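Long-range contacts in uncharacterized protein lp_2219 (Lactobacillus plantarum, PDB 3HFQ), which is of unknown function but has the seven-bladed beta-propeller fold of the lactonase family: residues 134-138 with 206-210; 256-262 with 285-291. The protein carries 1 engineered substitution. One frame throughout, in Å; residues are numbered along the deposited sequence.

In the fold
The two contacts tie different parts of neighbouring propeller blades together. Contact 1 joins two loops at the surface, its centre about 18 Å from the centre of the chain. It buries 225 Å² and has no hydrogen bond across it; a leucine packs against the side chains of three polar residues. Contact 2 lies deeper, its centre about 13 Å from the centre of the chain, and is partly buried. It joins strand 253-259 and the turn after it to the link entering strand 290-293, burying 544 Å² with three hydrogen bonds, a CH-pi contact and a phosphate. Their centres are 16 Å apart, yet E206 OE1 of 206-210 reaches R259 NH2 of 256-262 at 3.0 Å in a salt bridge.

Contact 1: 134-138 with 206-210; sequences PRPEQ and ELSSQ
Two loops of the beta-propeller meet here, with L207 set among R135, E137 and Q138. Segment 134-138 belongs to the connection that leads from strand 121-128, the last of its blade, to strand 143-148, the first of the next. Segment 206-210 turns between strands 200-205 and 210-217 of the blade after that. The leucine contributes 107 Å² of the 225 Å² buried. L207 CD1 lies 3.6 Å from Q138 CG and also touches R135 CD, while L207 CD2 is 3.9 Å from E137 CD. R135 runs alongside the base of the leucine, with R135 CD 3.5 Å from L207 CB. Its chain is extended from CG to NE, which carries the guanidinium past the leucine to S208, where R135 NH2 lies 4.1 Å from S208 CA.

The receiving loop is shaped by its own bonds. A type I turn from R135 to Q138 is closed by Q138 N to R135 O at 2.8 Å. The Q138 side chain, extended beyond CG, lies alongside the turn, and R135 N donates to Q138 OE1 at 3.1 Å (N-H...O 155°), in the carbonyl plane and on a lone pair. With NE2 bonded to the carbonyl of L159, both ends of the amide are fixed and CG and CD are presented to the methyl. E137 bends at its second torsion (chi2 92°), bringing its carboxylate carbon beside L207 CD2.

No hydrogen bond or salt bridge spans the two segments: the R135 guanidinium lies alongside the leucine and the serine, and the E137 carboxylate beside the leucine, without bonding across. The contact therefore probably depends on van der Waals fit around L207.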
loop_
_atom_site.group_PDB
_atom_site.type_symbol
_atom_site.label_atom_id
_atom_site.label_comp_id
_atom_site.label_asym_id
_atom_site.label_seq_id
_atom_site.Cartn_x
_atom_site.Cartn_y
_atom_site.Cartn_z
ATOM N N PRO A 134 2.824 15.602 17.200
ATOM C CA PRO A 134 2.485 17.028 17.245
ATOM C C PRO A 134 1.331 17.462 16.342
ATOM O O PRO A 134 0.614 18.407 16.661
ATOM C CB PRO A 134 3.797 17.697 16.854
ATOM C CG PRO A 134 4.359 16.728 15.853
ATOM C CD PRO A 134 4.136 15.400 16.556
ATOM N N ARG A 135 1.154 16.776 15.217
ATOM C CA ARG A 135 0.096 17.123 14.272
ATOM C C ARG A 135 -1.296 16.655 14.710
ATOM O O ARG A 135 -1.438 15.659 15.421
ATOM C CB ARG A 135 0.437 16.557 12.885
ATOM C CG ARG A 135 1.557 17.310 12.146
ATOM C CD ARG A 135 2.115 16.465 10.999
ATOM N NE ARG A 135 2.710 17.240 9.907
ATOM C CZ ARG A 135 3.863 17.900 9.967
ATOM N NH1 ARG A 135 4.586 17.902 11.079
ATOM N NH2 ARG A 135 4.300 18.558 8.901
ATOM N N PRO A 136 -2.348 17.377 14.284
ATOM C CA PRO A 136 -3.741 17.059 14.621
ATOM C C PRO A 136 -4.122 15.620 14.289
ATOM O O PRO A 136 -4.934 15.004 14.982
ATOM C CB PRO A 136 -4.537 18.062 13.786
ATOM C CG PRO A 136 -3.605 19.231 13.676
ATOM C CD PRO A 136 -2.281 18.555 13.401
ATOM N N GLU A 137 -3.535 15.087 13.223
ATOM C CA GLU A 137 -3.834 13.724 12.802
ATOM C C GLU A 137 -3.171 12.685 13.697
ATOM O O GLU A 137 -3.511 11.505 13.645
ATOM C CB GLU A 137 -3.381 13.502 11.351
ATOM C CG GLU A 137 -4.083 14.392 10.333
ATOM C CD GLU A 137 -3.336 15.685 10.053
ATOM O OE1 GLU A 137 -2.467 16.068 10.866
ATOM O OE2 GLU A 137 -3.627 16.322 9.017
ATOM N N GLN A 138 -2.239 13.129 14.531
ATOM C CA GLN A 138 -1.513 12.216 15.407
ATOM C C GLN A 138 -2.003 12.203 16.851
ATOM O O GLN A 138 -1.212 12.304 17.783
ATOM C CB GLN A 138 -0.025 12.559 15.353
ATOM C CG GLN A 138 0.548 12.470 13.946
ATOM C CD GLN A 138 1.985 12.941 13.865
ATOM O OE1 GLN A 138 2.287 14.099 14.160
ATOM N NE2 GLN A 138 2.880 12.046 13.462
ATOM N N GLU A 206 3.532 10.693 5.005
ATOM C CA GLU A 206 2.264 11.267 4.583
ATOM C C GLU A 206 2.056 12.721 4.980
ATOM O O GLU A 206 1.837 13.580 4.127
ATOM C CB GLU A 206 1.093 10.450 5.142
ATOM C CG GLU A 206 -0.267 11.053 4.796
ATOM C CD GLU A 206 -1.426 10.342 5.466
ATOM O OE1 GLU A 206 -1.516 9.105 5.343
ATOM O OE2 GLU A 206 -2.254 11.027 6.106
ATOM N N LEU A 207 2.131 12.986 6.279
ATOM C CA LEU A 207 1.884 14.317 6.820
ATOM C C LEU A 207 2.876 15.418 6.453
ATOM O O LEU A 207 2.507 16.593 6.400
ATOM C CB LEU A 207 1.754 14.219 8.344
ATOM C CG LEU A 207 0.784 13.137 8.838
ATOM C CD1 LEU A 207 0.805 13.080 10.359
ATOM C CD2 LEU A 207 -0.630 13.421 8.331
ATOM N N SER A 208 4.124 15.048 6.190
ATOM C CA SER A 208 5.146 16.032 5.847
ATOM C C SER A 208 5.478 16.059 4.357
ATOM O O SER A 208 6.314 16.852 3.918
ATOM C CB SER A 208 6.419 15.742 6.639
ATOM O OG SER A 208 6.893 14.435 6.352
ATOM N N SER A 209 4.820 15.204 3.580
ATOM C CA SER A 209 5.074 15.130 2.143
ATOM C C SER A 209 6.569 14.977 1.879
ATOM O O SER A 209 7.167 15.765 1.146
ATOM C CB SER A 209 4.549 16.385 1.438
ATOM O OG SER A 209 3.133 16.433 1.493
ATOM N N GLN A 210 7.160 13.951 2.481
ATOM C CA GLN A 210 8.586 13.679 2.336
ATOM C C GLN A 210 8.855 12.190 2.181
ATOM O O GLN A 210 7.990 11.356 2.444
ATOM C CB GLN A 210 9.346 14.153 3.579
ATOM C CG GLN A 210 9.296 15.637 3.856
ATOM C CD GLN A 210 10.005 15.998 5.149
ATOM O OE1 GLN A 210 9.659 15.499 6.219
ATOM N NE2 GLN A 210 11.000 16.869 5.055
#

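Contact 2: 256-262 with 285-291; sequences VSNRGYN and GDFPRDF. With PO4 (phosphate ion), chain C.
N262, at the turn after strand 253-259, reaches F287 and D286 in the tightly bonded part of the contact. F287 N donates to N262 OD1 at 3.0 Å and G260 N, from the same turn as N262, at 2.9 Å; the two donors approach from opposite faces of the amide plane, neither on a lone pair. N262 ND2 completes the grip by donating to D286 OD1 at 2.9 Å, on that oxygen's anti lone pair, with the amide and carboxylate planes 80° apart. With an alanine in place of N262, the amides of F287 and G260 would probably lose this shared acceptor and D286 OD1 its donor. Beside this, R259 CB sits 3.8 Å over the centre of the F287 ring, 8° off its normal, a CH-pi contact.

This is the junction between adjacent propeller blades: 285-291 leaves one four-stranded sheet and enters the first strand of the next. P288, centre of an inverse gamma turn, offers its carbonyl O to S257 OG at 2.9 Å, and the F291 ring lies against the same serine.

Toward the phosphate, buried R259 is still firmly held. Bent at chi3 (-69°), it donates from R259 NH1 to phosphate O2 at 2.7 Å and also from NH2, with NE bonded to G241 O. Partly exposed R289 is the looser element: its chain is extended, and R289 NH2 comes no nearer than 3.6 Å to phosphate O4, although a water accepts from NH1 of both arginines. H144 and R190 also bond the ion, which probably came from the crystallisation liquor and is consistent with a site able to hold an anion.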
loop_
_atom_site.group_PDB
_atom_site.type_symbol
_atom_site.label_atom_id
_atom_site.label_comp_id
_atom_site.label_asym_id
_atom_site.label_seq_id
_atom_site.Cartn_x
_atom_site.Cartn_y
_atom_site.Cartn_z
ATOM N N VAL A 256 5.944 7.927 -5.915
ATOM C CA VAL A 256 5.091 8.211 -4.765
ATOM C C VAL A 256 3.889 9.038 -5.220
ATOM O O VAL A 256 4.009 9.867 -6.123
ATOM C CB VAL A 256 5.866 8.971 -3.649
ATOM C CG1 VAL A 256 6.292 10.346 -4.133
ATOM C CG2 VAL A 256 5.003 9.087 -2.401
ATOM N N SER A 257 2.723 8.793 -4.625
ATOM C CA SER A 257 1.533 9.548 -4.996
ATOM C C SER A 257 1.249 10.647 -3.974
ATOM O O SER A 257 1.486 10.479 -2.774
ATOM C CB SER A 257 0.319 8.618 -5.133
ATOM O OG SER A 257 0.013 7.969 -3.911
ATOM N N ASN A 258 0.746 11.775 -4.467
ATOM C CA ASN A 258 0.435 12.926 -3.632
ATOM C C ASN A 258 -1.054 13.261 -3.669
ATOM O O ASN A 258 -1.606 13.523 -4.738
ATOM C CB ASN A 258 1.226 14.152 -4.111
ATOM C CG ASN A 258 2.724 14.006 -3.900
ATOM O OD1 ASN A 258 3.501 13.955 -4.856
ATOM N ND2 ASN A 258 3.135 13.937 -2.646
ATOM N N ARG A 259 -1.698 13.246 -2.505
ATOM C CA ARG A 259 -3.117 13.582 -2.407
ATOM C C ARG A 259 -3.233 15.058 -2.049
ATOM O O ARG A 259 -2.914 15.468 -0.932
ATOM C CB ARG A 259 -3.791 12.741 -1.330
ATOM C CG ARG A 259 -3.911 11.274 -1.675
ATOM C CD ARG A 259 -4.375 10.491 -0.463
ATOM N NE ARG A 259 -3.342 10.453 0.570
ATOM C CZ ARG A 259 -3.450 9.780 1.711
ATOM N NH1 ARG A 259 -4.554 9.091 1.970
ATOM N NH2 ARG A 259 -2.446 9.777 2.584
ATOM N N GLY A 260 -3.702 15.848 -3.006
ATOM C CA GLY A 260 -3.824 17.282 -2.809
ATOM C C GLY A 260 -3.174 17.916 -4.024
ATOM O O GLY A 260 -3.840 18.568 -4.826
ATOM N N TYR A 261 -1.867 17.719 -4.167
ATOM C CA TYR A 261 -1.156 18.246 -5.326
ATOM C C TYR A 261 -1.548 17.335 -6.489
ATOM O O TYR A 261 -1.381 17.675 -7.662
ATOM C CB TYR A 261 0.361 18.203 -5.094
ATOM C CG TYR A 261 1.155 18.979 -6.123
ATOM C CD1 TYR A 261 0.918 20.337 -6.333
ATOM C CD2 TYR A 261 2.134 18.355 -6.894
ATOM C CE1 TYR A 261 1.633 21.052 -7.290
ATOM C CE2 TYR A 261 2.853 19.060 -7.852
ATOM C CZ TYR A 261 2.598 20.409 -8.043
ATOM O OH TYR A 261 3.307 21.108 -8.989
ATOM N N ASN A 262 -2.075 16.167 -6.131
ATOM C CA ASN A 262 -2.552 15.163 -7.077
ATOM C C ASN A 262 -1.610 14.794 -8.217
ATOM O O ASN A 262 -1.927 14.984 -9.397
ATOM C CB ASN A 262 -3.911 15.594 -7.647
ATOM C CG ASN A 262 -4.965 15.766 -6.569
ATOM O OD1 ASN A 262 -4.943 15.073 -5.548
ATOM N ND2 ASN A 262 -5.903 16.680 -6.795
ATOM N N GLY A 285 -7.038 13.386 -11.636
ATOM C CA GLY A 285 -8.153 13.159 -10.735
ATOM C C GLY A 285 -7.790 13.697 -9.369
ATOM O O GLY A 285 -6.705 14.251 -9.195
ATOM N N ASP A 286 -8.678 13.526 -8.396
ATOM C CA ASP A 286 -8.423 14.027 -7.053
ATOM C C ASP A 286 -8.158 12.904 -6.051
ATOM O O ASP A 286 -8.880 11.907 -6.005
ATOM C CB ASP A 286 -9.608 14.891 -6.592
ATOM C CG ASP A 286 -9.335 15.630 -5.285
ATOM O OD1 ASP A 286 -8.237 16.215 -5.136
ATOM O OD2 ASP A 286 -10.229 15.647 -4.410
ATOM N N PHE A 287 -7.104 13.084 -5.261
ATOM C CA PHE A 287 -6.697 12.143 -4.224
ATOM C C PHE A 287 -6.259 10.743 -4.651
ATOM O O PHE A 287 -6.963 9.757 -4.414
ATOM C CB PHE A 287 -7.788 12.043 -3.151
ATOM C CG PHE A 287 -7.590 12.997 -2.003
ATOM C CD1 PHE A 287 -7.363 14.350 -2.240
ATOM C CD2 PHE A 287 -7.611 12.540 -0.689
ATOM C CE1 PHE A 287 -7.159 15.235 -1.182
ATOM C CE2 PHE A 287 -7.408 13.419 0.376
ATOM C CZ PHE A 287 -7.181 14.769 0.126
ATOM N N PRO A 288 -5.082 10.641 -5.288
ATOM C CA PRO A 288 -4.529 9.361 -5.743
ATOM C C PRO A 288 -3.943 8.589 -4.553
ATOM O O PRO A 288 -2.754 8.708 -4.242
ATOM C CB PRO A 288 -3.459 9.784 -6.748
ATOM C CG PRO A 288 -3.000 11.121 -6.201
ATOM C CD PRO A 288 -4.313 11.770 -5.846
ATOM N N ARG A 289 -4.784 7.789 -3.904
ATOM C CA ARG A 289 -4.380 7.014 -2.734
ATOM C C ARG A 289 -3.528 5.784 -3.041
ATOM O O ARG A 289 -2.797 5.304 -2.176
ATOM C CB ARG A 289 -5.626 6.612 -1.939
ATOM C CG ARG A 289 -5.354 5.891 -0.623
ATOM C CD ARG A 289 -6.575 5.991 0.287
ATOM N NE ARG A 289 -6.543 5.020 1.378
ATOM C CZ ARG A 289 -7.010 5.255 2.598
ATOM N NH1 ARG A 289 -7.542 6.434 2.891
ATOM N NH2 ARG A 289 -6.957 4.307 3.526
ATOM N N ASP A 290 -3.616 5.266 -4.262
ATOM C CA ASP A 290 -2.802 4.107 -4.621
ATOM C C ASP A 290 -2.561 4.039 -6.121
ATOM O O ASP A 290 -3.297 4.630 -6.912
ATOM C CB ASP A 290 -3.461 2.806 -4.139
ATOM C CG ASP A 290 -2.496 1.624 -4.142
ATOM O OD1 ASP A 290 -1.273 1.852 -4.018
ATOM O OD2 ASP A 290 -2.957 0.465 -4.246
ATOM N N PHE A 291 -1.518 3.310 -6.492
ATOM C CA PHE A 291 -1.131 3.119 -7.881
ATOM C C PHE A 291 -0.080 2.020 -7.869
ATOM O O PHE A 291 0.395 1.632 -6.807
ATOM C CB PHE A 291 -0.495 4.397 -8.449
ATOM C CG PHE A 291 0.882 4.692 -7.897
ATOM C CD1 PHE A 291 1.037 5.338 -6.670
ATOM C CD2 PHE A 291 2.024 4.278 -8.583
ATOM C CE1 PHE A 291 2.302 5.561 -6.134
ATOM C CE2 PHE A 291 3.299 4.496 -8.052
ATOM C CZ PHE A 291 3.436 5.141 -6.822
HETATM P P PO4 C . -4.628 7.858 5.495
HETATM O O1 PO4 C . -5.654 9.046 5.362
HETATM O O2 PO4 C . -3.866 7.663 4.131
HETATM O O3 PO4 C . -3.592 8.178 6.641
HETATM O O4 PO4 C . -5.402 6.529 5.848
HETATM O O HOH W 1 -7.353 9.311 1.520
#